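Local coordinates for neural-cadherin (Drosophila melanogaster, PDB 3UBH), which mediates calcium-dependent, preferentially homophilic adhesion between cells, this chain being a run of four successive extracellular cadherin repeats from a much longer transmembrane protein, at residues 101-106 and 139-144; 226-231 and 278-283; 289-294 and 312-317. All coordinates share one frame; numbering follows the deposited sequence.

Interaction 1: 101-106 and 139-144. With CA (calcium ion), chain C; CA (calcium ion), chain D; CA (calcium ion), chain B.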
ATOM      1  N   VAL A 101     -12.743 -14.683 -25.148  1.00 49.22           N
ATOM      2  CA  VAL A 101     -12.176 -13.350 -25.248  1.00 48.10           C
ATOM      3  C   VAL A 101     -10.893 -13.415 -26.056  1.00 50.39           C
ATOM      4  O   VAL A 101      -9.948 -14.119 -25.679  1.00 52.40           O
ATOM      5  CB  VAL A 101     -11.880 -12.755 -23.864  1.00 47.40           C
ATOM      6  CG1 VAL A 101     -11.336 -11.331 -23.996  1.00 47.74           C
ATOM      7  CG2 VAL A 101     -13.125 -12.771 -22.992  1.00 45.00           C
ATOM      8  N   LYS A 102     -10.860 -12.686 -27.169  1.00 50.29           N
ATOM      9  CA  LYS A 102      -9.665 -12.667 -28.020  1.00 52.39           C
ATOM     10  C   LYS A 102      -8.680 -11.550 -27.656  1.00 51.75           C
ATOM     11  O   LYS A 102      -9.077 -10.443 -27.271  1.00 49.72           O
ATOM     12  CB  LYS A 102     -10.047 -12.648 -29.505  1.00 54.03           C
ATOM     13  CG  LYS A 102     -10.632 -13.978 -30.002  1.00 56.53           C
ATOM     14  CD  LYS A 102      -9.546 -15.038 -30.219  1.00 62.79           C
ATOM     15  CE  LYS A 102     -10.026 -16.433 -29.784  1.00 65.33           C
ATOM     16  NZ  LYS A 102      -9.200 -17.548 -30.379  1.00 70.54           N
ATOM     17  N   ASP A 103      -7.394 -11.855 -27.787  1.00 53.50           N
ATOM     18  CA  ASP A 103      -6.336 -10.915 -27.440  1.00 53.46           C
ATOM     19  C   ASP A 103      -6.289  -9.712 -28.374  1.00 53.07           C
ATOM     20  O   ASP A 103      -6.513  -9.824 -29.576  1.00 54.10           O
ATOM     21  CB  ASP A 103      -4.970 -11.617 -27.427  1.00 56.73           C
ATOM     22  CG  ASP A 103      -3.890 -10.796 -26.727  1.00 57.44           C
ATOM     23  OD1 ASP A 103      -4.219  -9.921 -25.891  1.00 54.42           O
ATOM     24  OD2 ASP A 103      -2.700 -11.029 -27.008  1.00 61.25           O
ATOM     25  N   VAL A 104      -6.014  -8.554 -27.793  1.00 51.81           N
ATOM     26  CA  VAL A 104      -5.690  -7.363 -28.551  1.00 52.18           C
ATOM     27  C   VAL A 104      -4.403  -6.820 -27.940  1.00 53.60           C
ATOM     28  O   VAL A 104      -4.249  -6.810 -26.715  1.00 52.58           O
ATOM     29  CB  VAL A 104      -6.816  -6.279 -28.460  1.00 50.12           C
ATOM     30  CG1 VAL A 104      -6.425  -5.007 -29.215  1.00 52.15           C
ATOM     31  CG2 VAL A 104      -8.126  -6.804 -28.995  1.00 48.73           C
ATOM     32  N   ASN A 105      -3.481  -6.387 -28.794  1.00 55.71           N
ATOM     33  CA  ASN A 105      -2.285  -5.699 -28.347  1.00 57.66           C
ATOM     34  C   ASN A 105      -2.624  -4.337 -27.723  1.00 56.57           C
ATOM     35  O   ASN A 105      -2.585  -3.312 -28.398  1.00 57.32           O
ATOM     36  CB  ASN A 105      -1.322  -5.538 -29.516  1.00 60.83           C
ATOM     37  CG  ASN A 105       0.061  -5.137 -29.075  1.00 64.16           C
ATOM     38  OD1 ASN A 105       0.227  -4.369 -28.128  1.00 63.97           O
ATOM     39  ND2 ASN A 105       1.074  -5.652 -29.765  1.00 68.20           N
ATOM     40  N   ASP A 106      -2.932  -4.334 -26.426  1.00 58.21           N
ATOM     41  CA  ASP A 106      -3.525  -3.162 -25.775  1.00 58.87           C
ATOM     42  C   ASP A 106      -2.744  -2.662 -24.560  1.00 56.22           C
ATOM     43  O   ASP A 106      -3.163  -1.700 -23.896  1.00 56.47           O
ATOM     44  CB  ASP A 106      -4.972  -3.469 -25.370  1.00 62.35           C
ATOM     45  CG  ASP A 106      -5.074  -4.535 -24.277  1.00 62.39           C
ATOM     46  OD1 ASP A 106      -4.298  -5.519 -24.272  1.00 61.22           O
ATOM     47  OD2 ASP A 106      -5.951  -4.395 -23.407  1.00 64.71           O
ATOM     48  N   ASP A 139       6.610  -6.967 -22.596  1.00 46.56           N
ATOM     49  CA  ASP A 139       5.297  -6.540 -23.065  1.00 47.24           C
ATOM     50  C   ASP A 139       4.276  -7.637 -22.802  1.00 49.51           C
ATOM     51  O   ASP A 139       4.452  -8.774 -23.243  1.00 50.65           O
ATOM     52  CB  ASP A 139       5.336  -6.190 -24.559  1.00 47.38           C
ATOM     53  CG  ASP A 139       4.019  -5.604 -25.063  1.00 49.47           C
ATOM     54  OD1 ASP A 139       3.009  -6.340 -25.149  1.00 51.29           O
ATOM     55  OD2 ASP A 139       3.984  -4.396 -25.384  1.00 49.13           O
ATOM     56  N   PRO A 140       3.194  -7.292 -22.090  1.00 50.47           N
ATOM     57  CA  PRO A 140       2.214  -8.260 -21.626  1.00 53.12           C
ATOM     58  C   PRO A 140       1.467  -8.987 -22.734  1.00 55.63           C
ATOM     59  O   PRO A 140       0.953 -10.071 -22.479  1.00 58.15           O
ATOM     60  CB  PRO A 140       1.233  -7.401 -20.809  1.00 53.69           C
ATOM     61  CG  PRO A 140       1.971  -6.182 -20.471  1.00 50.90           C
ATOM     62  CD  PRO A 140       2.845  -5.931 -21.652  1.00 49.83           C
ATOM     63  N   ASP A 141       1.398  -8.401 -23.932  1.00 55.64           N
ATOM     64  CA  ASP A 141       0.598  -8.950 -25.040  1.00 58.77           C
ATOM     65  C   ASP A 141       1.264 -10.146 -25.701  1.00 59.63           C
ATOM     66  O   ASP A 141       2.481 -10.223 -25.756  1.00 57.48           O
ATOM     67  CB  ASP A 141       0.310  -7.881 -26.095  1.00 58.90           C
ATOM     68  CG  ASP A 141      -0.639  -6.817 -25.603  1.00 60.18           C
ATOM     69  OD1 ASP A 141      -0.217  -5.647 -25.494  1.00 59.48           O
ATOM     70  OD2 ASP A 141      -1.813  -7.142 -25.328  1.00 63.97           O
ATOM     71  N   THR A 142       0.451 -11.066 -26.216  1.00 63.50           N
ATOM     72  CA  THR A 142       0.941 -12.338 -26.761  1.00 65.65           C
ATOM     73  C   THR A 142       1.878 -12.174 -27.968  1.00 64.82           C
ATOM     74  O   THR A 142       2.940 -12.802 -28.028  1.00 64.18           O
ATOM     75  CB  THR A 142      -0.229 -13.275 -27.137  1.00 70.37           C
ATOM     76  OG1 THR A 142      -1.135 -12.590 -28.013  1.00 71.85           O
ATOM     77  CG2 THR A 142      -0.983 -13.739 -25.882  1.00 71.86           C
ATOM     78  N   ASP A 143       1.489 -11.303 -28.898  1.00 65.10           N
ATOM     79  CA  ASP A 143       2.214 -11.095 -30.151  1.00 65.09           C
ATOM     80  C   ASP A 143       3.092  -9.833 -30.189  1.00 61.17           C
ATOM     81  O   ASP A 143       3.259  -9.235 -31.252  1.00 61.59           O
ATOM     82  CB  ASP A 143       1.227 -11.084 -31.328  1.00 69.07           C
ATOM     83  CG  ASP A 143       0.402  -9.783 -31.413  1.00 70.92           C
ATOM     84  OD1 ASP A 143       0.114  -9.358 -32.557  1.00 75.25           O
ATOM     85  OD2 ASP A 143       0.036  -9.184 -30.364  1.00 70.41           O
ATOM     86  N   HIS A 144       3.663  -9.439 -29.052  1.00 57.93           N
ATOM     87  CA  HIS A 144       4.512  -8.234 -28.981  1.00 54.47           C
ATOM     88  C   HIS A 144       5.697  -8.218 -29.956  1.00 53.68           C
ATOM     89  O   HIS A 144       6.143  -9.257 -30.446  1.00 55.26           O
ATOM     90  CB  HIS A 144       5.008  -8.012 -27.560  1.00 51.91           C
ATOM     91  CG  HIS A 144       5.871  -9.116 -27.039  1.00 51.91           C
ATOM     92  ND1 HIS A 144       7.166  -9.319 -27.471  1.00 51.64           N
ATOM     93  CD2 HIS A 144       5.632 -10.069 -26.111  1.00 52.61           C
ATOM     94  CE1 HIS A 144       7.684 -10.353 -26.836  1.00 51.17           C
ATOM     95  NE2 HIS A 144       6.774 -10.825 -26.003  1.00 53.14           N
TER
HETATM   96 CA    CA C 853      -3.944  -7.845 -24.878  1.00 57.01          CA
HETATM   97 CA    CA D 854       1.895  -4.448 -26.347  1.00 48.20          CA
HETATM   98 CA    CA B 852      -5.702  -5.966 -21.579  1.00 50.57          CA

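Interaction 2: 226-231 and 278-283. With CA (calcium ion), chain E; CA (calcium ion), chain F.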
ATOM      1  N   ALA A 226      10.356   2.970   5.403  1.00 55.26           N
ATOM      2  CA  ALA A 226       9.850   1.877   6.225  1.00 54.96           C
ATOM      3  C   ALA A 226       9.019   2.404   7.392  1.00 55.67           C
ATOM      4  O   ALA A 226       9.446   3.324   8.091  1.00 56.96           O
ATOM      5  CB  ALA A 226      11.007   1.038   6.742  1.00 55.55           C
ATOM      6  N   GLU A 227       7.841   1.819   7.606  1.00 55.59           N
ATOM      7  CA  GLU A 227       6.990   2.194   8.735  1.00 56.20           C
ATOM      8  C   GLU A 227       6.982   1.059   9.751  1.00 56.21           C
ATOM      9  O   GLU A 227       6.508  -0.035   9.456  1.00 56.66           O
ATOM     10  CB  GLU A 227       5.570   2.517   8.261  1.00 56.87           C
ATOM     11  CG  GLU A 227       4.594   2.981   9.355  1.00 58.22           C
ATOM     12  CD  GLU A 227       3.193   3.310   8.812  1.00 61.27           C
ATOM     13  OE1 GLU A 227       3.061   4.165   7.905  1.00 64.73           O
ATOM     14  OE2 GLU A 227       2.208   2.717   9.297  1.00 64.18           O
ATOM     15  N   ILE A 228       7.515   1.314  10.943  1.00 56.69           N
ATOM     16  CA  ILE A 228       7.599   0.283  11.979  1.00 57.86           C
ATOM     17  C   ILE A 228       6.861   0.689  13.248  1.00 58.19           C
ATOM     18  O   ILE A 228       6.714   1.879  13.520  1.00 58.38           O
ATOM     19  CB  ILE A 228       9.065  -0.079  12.322  1.00 59.97           C
ATOM     20  CG1 ILE A 228       9.818   1.132  12.897  1.00 61.31           C
ATOM     21  CG2 ILE A 228       9.777  -0.676  11.096  1.00 60.05           C
ATOM     22  CD1 ILE A 228      11.224   0.815  13.393  1.00 64.69           C
ATOM     23  N   PRO A 229       6.372  -0.296  14.024  1.00 59.07           N
ATOM     24  CA  PRO A 229       5.695   0.058  15.270  1.00 59.30           C
ATOM     25  C   PRO A 229       6.664   0.368  16.410  1.00 61.34           C
ATOM     26  O   PRO A 229       7.741  -0.226  16.489  1.00 63.54           O
ATOM     27  CB  PRO A 229       4.869  -1.190  15.586  1.00 60.18           C
ATOM     28  CG  PRO A 229       5.633  -2.311  14.991  1.00 62.14           C
ATOM     29  CD  PRO A 229       6.380  -1.755  13.796  1.00 60.70           C
ATOM     30  N   GLU A 230       6.253   1.284  17.289  1.00 61.63           N
ATOM     31  CA  GLU A 230       7.028   1.703  18.466  1.00 64.70           C
ATOM     32  C   GLU A 230       7.451   0.575  19.413  1.00 67.49           C
ATOM     33  O   GLU A 230       8.352   0.751  20.236  1.00 71.61           O
ATOM     34  CB  GLU A 230       6.258   2.778  19.260  1.00 65.17           C
ATOM     35  CG  GLU A 230       5.054   2.263  20.057  1.00 64.46           C
ATOM     36  CD  GLU A 230       4.557   3.237  21.122  1.00 66.04           C
ATOM     37  OE1 GLU A 230       5.379   3.964  21.718  1.00 69.78           O
ATOM     38  OE2 GLU A 230       3.333   3.266  21.385  1.00 65.31           O
ATOM     39  N   ASN A 231       6.801  -0.574  19.304  1.00 66.56           N
ATOM     40  CA  ASN A 231       7.033  -1.654  20.247  1.00 70.43           C
ATOM     41  C   ASN A 231       7.894  -2.769  19.677  1.00 73.21           C
ATOM     42  O   ASN A 231       7.998  -3.846  20.271  1.00 77.32           O
ATOM     43  CB  ASN A 231       5.699  -2.229  20.730  1.00 69.50           C
ATOM     44  CG  ASN A 231       4.946  -2.979  19.635  1.00 67.46           C
ATOM     45  OD1 ASN A 231       5.206  -2.811  18.436  1.00 66.42           O
ATOM     46  ND2 ASN A 231       4.001  -3.809  20.047  1.00 68.00           N
ATOM     47  N   LYS A 278      18.146   1.062  19.634  1.00109.13           N
ATOM     48  CA  LYS A 278      17.568   1.477  20.902  1.00111.55           C
ATOM     49  C   LYS A 278      16.054   1.251  20.882  1.00103.11           C
ATOM     50  O   LYS A 278      15.416   1.371  19.841  1.00 95.71           O
ATOM     51  CB  LYS A 278      17.899   2.947  21.172  1.00115.04           C
ATOM     52  N   GLU A 279      15.487   0.903  22.032  1.00105.16           N
ATOM     53  CA  GLU A 279      14.037   0.738  22.157  1.00 98.24           C
ATOM     54  C   GLU A 279      13.314   2.062  21.867  1.00 93.48           C
ATOM     55  O   GLU A 279      13.778   3.128  22.268  1.00 97.97           O
ATOM     56  CB  GLU A 279      13.680   0.191  23.550  1.00102.31           C
ATOM     57  CG  GLU A 279      13.979  -1.315  23.718  1.00106.02           C
ATOM     58  CD  GLU A 279      14.477  -1.696  25.127  1.00116.22           C
ATOM     59  OE1 GLU A 279      13.912  -1.204  26.142  1.00117.42           O
ATOM     60  OE2 GLU A 279      15.433  -2.510  25.222  1.00122.84           O
ATOM     61  N   LEU A 280      12.189   1.995  21.162  1.00 85.73           N
ATOM     62  CA  LEU A 280      11.460   3.208  20.773  1.00 82.03           C
ATOM     63  C   LEU A 280      10.313   3.599  21.729  1.00 81.03           C
ATOM     64  O   LEU A 280       9.881   2.801  22.563  1.00 81.43           O
ATOM     65  CB  LEU A 280      10.922   3.058  19.355  1.00 75.61           C
ATOM     66  CG  LEU A 280      11.924   2.729  18.256  1.00 75.88           C
ATOM     67  CD1 LEU A 280      11.255   1.844  17.219  1.00 70.82           C
ATOM     68  CD2 LEU A 280      12.466   4.006  17.628  1.00 77.36           C
ATOM     69  N   ASP A 281       9.836   4.842  21.597  1.00 80.19           N
ATOM     70  CA  ASP A 281       8.689   5.344  22.366  1.00 78.79           C
ATOM     71  C   ASP A 281       7.986   6.514  21.653  1.00 76.67           C
ATOM     72  O   ASP A 281       8.467   7.655  21.669  1.00 81.12           O
ATOM     73  CB  ASP A 281       9.117   5.738  23.788  1.00 85.22           C
ATOM     74  CG  ASP A 281       7.937   5.933  24.727  1.00 84.27           C
ATOM     75  OD1 ASP A 281       8.120   6.597  25.765  1.00 90.25           O
ATOM     76  OD2 ASP A 281       6.832   5.421  24.445  1.00 78.07           O
ATOM     77  N   PHE A 282       6.849   6.207  21.028  1.00 70.72           N
ATOM     78  CA  PHE A 282       5.995   7.189  20.355  1.00 69.43           C
ATOM     79  C   PHE A 282       5.570   8.297  21.309  1.00 73.89           C
ATOM     80  O   PHE A 282       5.284   9.412  20.878  1.00 76.51           O
ATOM     81  CB  PHE A 282       4.754   6.484  19.812  1.00 64.19           C
ATOM     82  CG  PHE A 282       3.903   7.323  18.901  1.00 62.75           C
ATOM     83  CD1 PHE A 282       4.163   7.368  17.531  1.00 60.34           C
ATOM     84  CD2 PHE A 282       2.803   8.017  19.399  1.00 62.82           C
ATOM     85  CE1 PHE A 282       3.363   8.117  16.680  1.00 60.42           C
ATOM     86  CE2 PHE A 282       1.997   8.772  18.562  1.00 62.79           C
ATOM     87  CZ  PHE A 282       2.274   8.824  17.200  1.00 64.08           C
ATOM     88  N   GLU A 283       5.533   7.975  22.600  1.00 75.71           N
ATOM     89  CA  GLU A 283       5.156   8.924  23.647  1.00 80.41           C
ATOM     90  C   GLU A 283       6.322   9.807  24.120  1.00 88.21           C
ATOM     91  O   GLU A 283       6.120  10.753  24.888  1.00 93.26           O
ATOM     92  CB  GLU A 283       4.529   8.184  24.840  1.00 79.00           C
ATOM     93  CG  GLU A 283       3.059   7.824  24.663  1.00 73.74           C
ATOM     94  CD  GLU A 283       2.829   6.738  23.624  1.00 68.74           C
ATOM     95  OE1 GLU A 283       3.328   5.599  23.805  1.00 65.84           O
ATOM     96  OE2 GLU A 283       2.137   7.022  22.617  1.00 67.67           O
TER
HETATM   97 CA    CA E 855       5.240   3.998  24.292  1.00 61.10          CA
HETATM   98 CA    CA F 856       1.544   4.527  22.446  1.00 56.44          CA

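Interaction 3: 289-294 and 312-317. With CA (calcium ion), chain F.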
ATOM      1  N   HIS A 289       8.612  11.347  15.240  1.00 85.80           N
ATOM      2  CA  HIS A 289       7.786  10.289  14.667  1.00 79.14           C
ATOM      3  C   HIS A 289       8.275   9.880  13.280  1.00 76.53           C
ATOM      4  O   HIS A 289       7.987   8.772  12.803  1.00 71.75           O
ATOM      5  CB  HIS A 289       6.330  10.736  14.612  1.00 79.29           C
ATOM      6  CG  HIS A 289       5.707  10.904  15.960  1.00 81.04           C
ATOM      7  ND1 HIS A 289       4.665  11.773  16.195  1.00 84.57           N
ATOM      8  CD2 HIS A 289       5.987  10.320  17.149  1.00 80.03           C
ATOM      9  CE1 HIS A 289       4.322  11.708  17.469  1.00 85.02           C
ATOM     10  NE2 HIS A 289       5.108  10.836  18.069  1.00 82.69           N
ATOM     11  N   VAL A 290       9.012  10.786  12.644  1.00 80.21           N
ATOM     12  CA  VAL A 290       9.619  10.540  11.348  1.00 78.26           C
ATOM     13  C   VAL A 290      11.137  10.677  11.492  1.00 81.06           C
ATOM     14  O   VAL A 290      11.634  11.681  11.996  1.00 87.31           O
ATOM     15  CB  VAL A 290       9.042  11.515  10.284  1.00 81.22           C
ATOM     16  CG1 VAL A 290       9.815  11.448   8.969  1.00 79.93           C
ATOM     17  CG2 VAL A 290       7.542  11.247  10.066  1.00 79.33           C
ATOM     18  N   TYR A 291      11.863   9.646  11.078  1.00 77.50           N
ATOM     19  CA  TYR A 291      13.321   9.632  11.147  1.00 80.70           C
ATOM     20  C   TYR A 291      13.943   9.786   9.757  1.00 80.08           C
ATOM     21  O   TYR A 291      13.851   8.868   8.935  1.00 75.50           O
ATOM     22  CB  TYR A 291      13.784   8.309  11.750  1.00 78.66           C
ATOM     23  CG  TYR A 291      13.685   8.222  13.250  1.00 81.85           C
ATOM     24  CD1 TYR A 291      12.450   8.073  13.892  1.00 79.72           C
ATOM     25  CD2 TYR A 291      14.831   8.257  14.035  1.00 87.43           C
ATOM     26  CE1 TYR A 291      12.369   7.989  15.290  1.00 81.98           C
ATOM     27  CE2 TYR A 291      14.760   8.169  15.422  1.00 91.19           C
ATOM     28  CZ  TYR A 291      13.532   8.035  16.042  1.00 87.91           C
ATOM     29  OH  TYR A 291      13.489   7.954  17.420  1.00 92.47           O
ATOM     30  N   SER A 292      14.565  10.935   9.488  1.00 85.47           N
ATOM     31  CA  SER A 292      15.218  11.182   8.194  1.00 85.32           C
ATOM     32  C   SER A 292      16.685  10.770   8.256  1.00 87.09           C
ATOM     33  O   SER A 292      17.501  11.441   8.884  1.00 93.66           O
ATOM     34  CB  SER A 292      15.109  12.655   7.787  1.00 91.52           C
ATOM     35  OG  SER A 292      13.797  13.158   7.985  1.00 92.48           O
ATOM     36  N   LEU A 293      17.013   9.660   7.604  1.00 82.20           N
ATOM     37  CA  LEU A 293      18.372   9.125   7.648  1.00 84.45           C
ATOM     38  C   LEU A 293      19.089   9.180   6.298  1.00 83.93           C
ATOM     39  O   LEU A 293      18.460   9.132   5.235  1.00 79.41           O
ATOM     40  CB  LEU A 293      18.378   7.696   8.204  1.00 81.10           C
ATOM     41  CG  LEU A 293      17.645   7.451   9.531  1.00 81.48           C
ATOM     42  CD1 LEU A 293      17.746   5.996   9.964  1.00 78.78           C
ATOM     43  CD2 LEU A 293      18.163   8.365  10.634  1.00 88.84           C
ATOM     44  N   ILE A 294      20.414   9.301   6.369  1.00 89.27           N
ATOM     45  CA  ILE A 294      21.288   9.294   5.204  1.00 89.38           C
ATOM     46  C   ILE A 294      22.145   8.028   5.238  1.00 88.60           C
ATOM     47  O   ILE A 294      22.870   7.786   6.203  1.00 93.58           O
ATOM     48  CB  ILE A 294      22.188  10.559   5.174  1.00 97.53           C
ATOM     49  CG1 ILE A 294      21.354  11.818   4.882  1.00 99.48           C
ATOM     50  CG2 ILE A 294      23.378  10.399   4.203  1.00 99.00           C
ATOM     51  CD1 ILE A 294      20.995  12.077   3.411  1.00 95.90           C
ATOM     52  N   ILE A 312      12.102   6.633   8.075  1.00 61.28           N
ATOM     53  CA  ILE A 312      11.420   5.675   8.951  1.00 59.39           C
ATOM     54  C   ILE A 312      10.320   6.369   9.774  1.00 60.66           C
ATOM     55  O   ILE A 312      10.591   7.321  10.516  1.00 64.41           O
ATOM     56  CB  ILE A 312      12.441   4.940   9.874  1.00 60.71           C
ATOM     57  CG1 ILE A 312      13.250   3.927   9.059  1.00 59.13           C
ATOM     58  CG2 ILE A 312      11.740   4.230  11.015  1.00 59.97           C
ATOM     59  CD1 ILE A 312      14.578   3.545   9.659  1.00 60.18           C
ATOM     60  N   ARG A 313       9.080   5.907   9.613  1.00 58.53           N
ATOM     61  CA  ARG A 313       7.952   6.402  10.412  1.00 59.73           C
ATOM     62  C   ARG A 313       7.648   5.408  11.509  1.00 57.80           C
ATOM     63  O   ARG A 313       7.580   4.204  11.279  1.00 55.84           O
ATOM     64  CB  ARG A 313       6.692   6.657   9.560  1.00 59.75           C
ATOM     65  CG  ARG A 313       6.792   7.868   8.638  1.00 63.40           C
ATOM     66  CD  ARG A 313       5.626   7.954   7.643  1.00 65.08           C
ATOM     67  NE  ARG A 313       6.045   8.503   6.345  1.00 68.16           N
ATOM     68  CZ  ARG A 313       6.131   9.804   6.060  1.00 73.20           C
ATOM     69  NH1 ARG A 313       5.826  10.718   6.980  1.00 78.22           N
ATOM     70  NH2 ARG A 313       6.523  10.200   4.859  1.00 73.33           N
ATOM     71  N   VAL A 314       7.479   5.924  12.713  1.00 59.63           N
ATOM     72  CA  VAL A 314       7.166   5.088  13.861  1.00 58.53           C
ATOM     73  C   VAL A 314       5.705   5.313  14.197  1.00 58.12           C
ATOM     74  O   VAL A 314       5.228   6.446  14.158  1.00 60.17           O
ATOM     75  CB  VAL A 314       8.065   5.424  15.058  1.00 61.57           C
ATOM     76  CG1 VAL A 314       7.953   4.352  16.106  1.00 60.92           C
ATOM     77  CG2 VAL A 314       9.517   5.566  14.605  1.00 62.68           C
ATOM     78  N   THR A 315       4.995   4.230  14.499  1.00 56.46           N
ATOM     79  CA  THR A 315       3.557   4.291  14.782  1.00 56.63           C
ATOM     80  C   THR A 315       3.207   4.032  16.240  1.00 56.77           C
ATOM     81  O   THR A 315       3.917   3.320  16.951  1.00 56.77           O
ATOM     82  CB  THR A 315       2.753   3.314  13.899  1.00 55.73           C
ATOM     83  OG1 THR A 315       3.466   2.076  13.789  1.00 56.03           O
ATOM     84  CG2 THR A 315       2.537   3.900  12.503  1.00 56.41           C
ATOM     85  N   ASP A 316       2.100   4.630  16.669  1.00 57.77           N
ATOM     86  CA  ASP A 316       1.579   4.492  18.024  1.00 58.03           C
ATOM     87  C   ASP A 316       0.992   3.093  18.229  1.00 56.42           C
ATOM     88  O   ASP A 316       0.227   2.598  17.400  1.00 55.89           O
ATOM     89  CB  ASP A 316       0.522   5.588  18.264  1.00 60.05           C
ATOM     90  CG  ASP A 316      -0.189   5.471  19.615  1.00 61.54           C
ATOM     91  OD1 ASP A 316       0.447   5.119  20.635  1.00 62.91           O
ATOM     92  OD2 ASP A 316      -1.403   5.763  19.662  1.00 63.11           O
ATOM     93  N   VAL A 317       1.383   2.444  19.318  1.00 56.67           N
ATOM     94  CA  VAL A 317       0.658   1.269  19.790  1.00 56.75           C
ATOM     95  C   VAL A 317       0.017   1.612  21.128  1.00 57.85           C
ATOM     96  O   VAL A 317       0.485   2.506  21.839  1.00 58.77           O
ATOM     97  CB  VAL A 317       1.540  -0.019  19.899  1.00 57.72           C
ATOM     98  CG1 VAL A 317       2.378  -0.206  18.635  1.00 56.69           C
ATOM     99  CG2 VAL A 317       2.411  -0.016  21.167  1.00 58.53           C
TER
HETATM  100 CA    CA F 856       1.544   4.527  22.446  1.00 56.44          CA

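Interaction 1: 101-106 and 139-144
The calcium-binding linker between two successive cadherin repeats is built here, where D103, N105 and D106 of the first repeat's exit meet the carboxylate of D141 in the second. D141 bridges two ions. Its OD2 lies 2.3 Å from the calcium ion of chain C, while its OD1 lies 2.6 Å from that of chain D. With chi1 at -69°, CG sits beside the backbone N and the carboxylate reaches between D103 and N105. The carbonyl oxygen V104 O binds the chain C ion at 2.1 Å, joined by D103 OD1 and D106 OD1. N105 crosses D141 at about a right angle, its amide plane 42° from the carboxylate, and gives OD1 to the chain D ion at 2.4 Å; a neutral oxygen adds no further negative charge there. D139 clasps that same ion with both carboxylate oxygens, and its OD1 also takes the N-H of D141 in an Asx turn that helps set the loop. The other half of D103 is held from the second repeat: T142 N donates to OD2, meeting it nearly along its C-O axis. D106 N makes a weak bond to D141 OD2, and D106 OD2 turns to the third calcium ion, of chain B. E18 and E66 help complete the chain B and chain C sites, D190 and Q201 that of chain D, and E107 contributes to the chain B and chain D sites. The ions probably offset the repulsion expected among the carboxylates gathered round them, in the DxND linker of cadherins (D103 to D106), facing the DxD motif D139 to D141.

Interaction 2: 226-231 and 278-283
E230 meets F282 and E283 at about a right angle, its side chain running across theirs so that the carboxylate ends between two calcium ions. The chi1 of 73° places CG between the backbone N and the carbonyl carbon, and beyond CG the chain is extended, giving the carboxylate the reach to meet both ions. E230 OE1 binds the calcium ion of chain E at 2.6 Å, and OE2 binds that of chain F at 2.4 Å. The same OE1 accepts the backbone N-H of F282 at 2.8 Å; this donor comes from above the carboxylate plane, 43° out of it. F282 CB packs against the E230 carboxylate, nearest to OE1, whereas the ring itself leads off to stack with H289. E283 has its carboxylate plane turned 64° from that of E230. Its chain is bent at chi2, bringing OE1 to 2.5 Å from each of the two ions, while OE2 joins OE1 on the chain F ion. D281 adds OD2 to the chain E ion at 2.1 Å. All three carboxylates converge on that ion, whose charge probably offsets the crowding of like charge. D319 completes the chain E site, while D316, V317, D319 and D353 complete that of chain F. Away from the ions the contact turns apolar: L280 CD1 lies 4.0 Å from I228 CD1, the two side chains crossing at about a right angle. P229-E230-N231 and D281-F282-E283 correspond to the PEN and DxE calcium-binding motifs of the cadherin fold. Strand 224-229 enters at the edge of its sheet, parallel to strand 305-315, and the 278-283 loop leads from strand 273-276 of the facing sheet towards strand 290-298.

Interaction 3: 289-294 and 312-317
Three backbone hydrogen bonds join H289 and Y291 to I312 and V314, in the two antiparallel arms of a beta hairpin. Y291 and I312 form a hydrogen-bonded pair: Y291 N reaches I312 O at 2.7 Å and I312 N reaches Y291 O at 3.0 Å. Two residues on, V314 N gives its hydrogen to H289 O at 2.9 Å. V290 and R313 form the non-hydrogen-bonded pair between these links, and R313 CA adds a CA-H...O contact to H289 O.

Apolar packing fills the buried face. The Y291 ring, with chi1 at -79° and CG beside the backbone N, leans towards V314, so that CE1 comes within 3.8 Å of V314 CG2. At the ring's edge, near its plane, lies I312 O. L293 CD1 touches I312 CD1 at 4.0 Å. Branched and aromatic side chains suit this interior, where I312 also packs on I228 of the neighbouring strand.

On the other face V290 and R313 lie side by side, pointing the same way, with V290 CG2 3.6 Å from R313 NH1. The charge of R313 is met by a salt bridge from NE to E225.

Past the paired region, D316 OD1 and V317 O bind the calcium ion of chain F. The chemistry therefore changes along the chain: backbone bonds and an apolar face give way, just past the strand, to oxygen ligands of a cation.

Interactions 2 and 3 lie in one cadherin repeat, their centres about 7 Å apart, and share the calcium ion of chain F. Strands 224-229 and 305-315 are neighbours in the sheet, and I228 N probably donates to R313 O at 2.9 Å. At the metal, V317 N probably donates to E230 OE2 (3.0 Å), tying the carboxylate of interaction 2 to the strand end of interaction 3. Interaction 1 belongs to the earlier linker, its centre about 47 Å from that of interaction 2 and on the opposite side of the chain's centre. The two calcium clusters thus flank a middle junction, consistent with a calcium-free linker there.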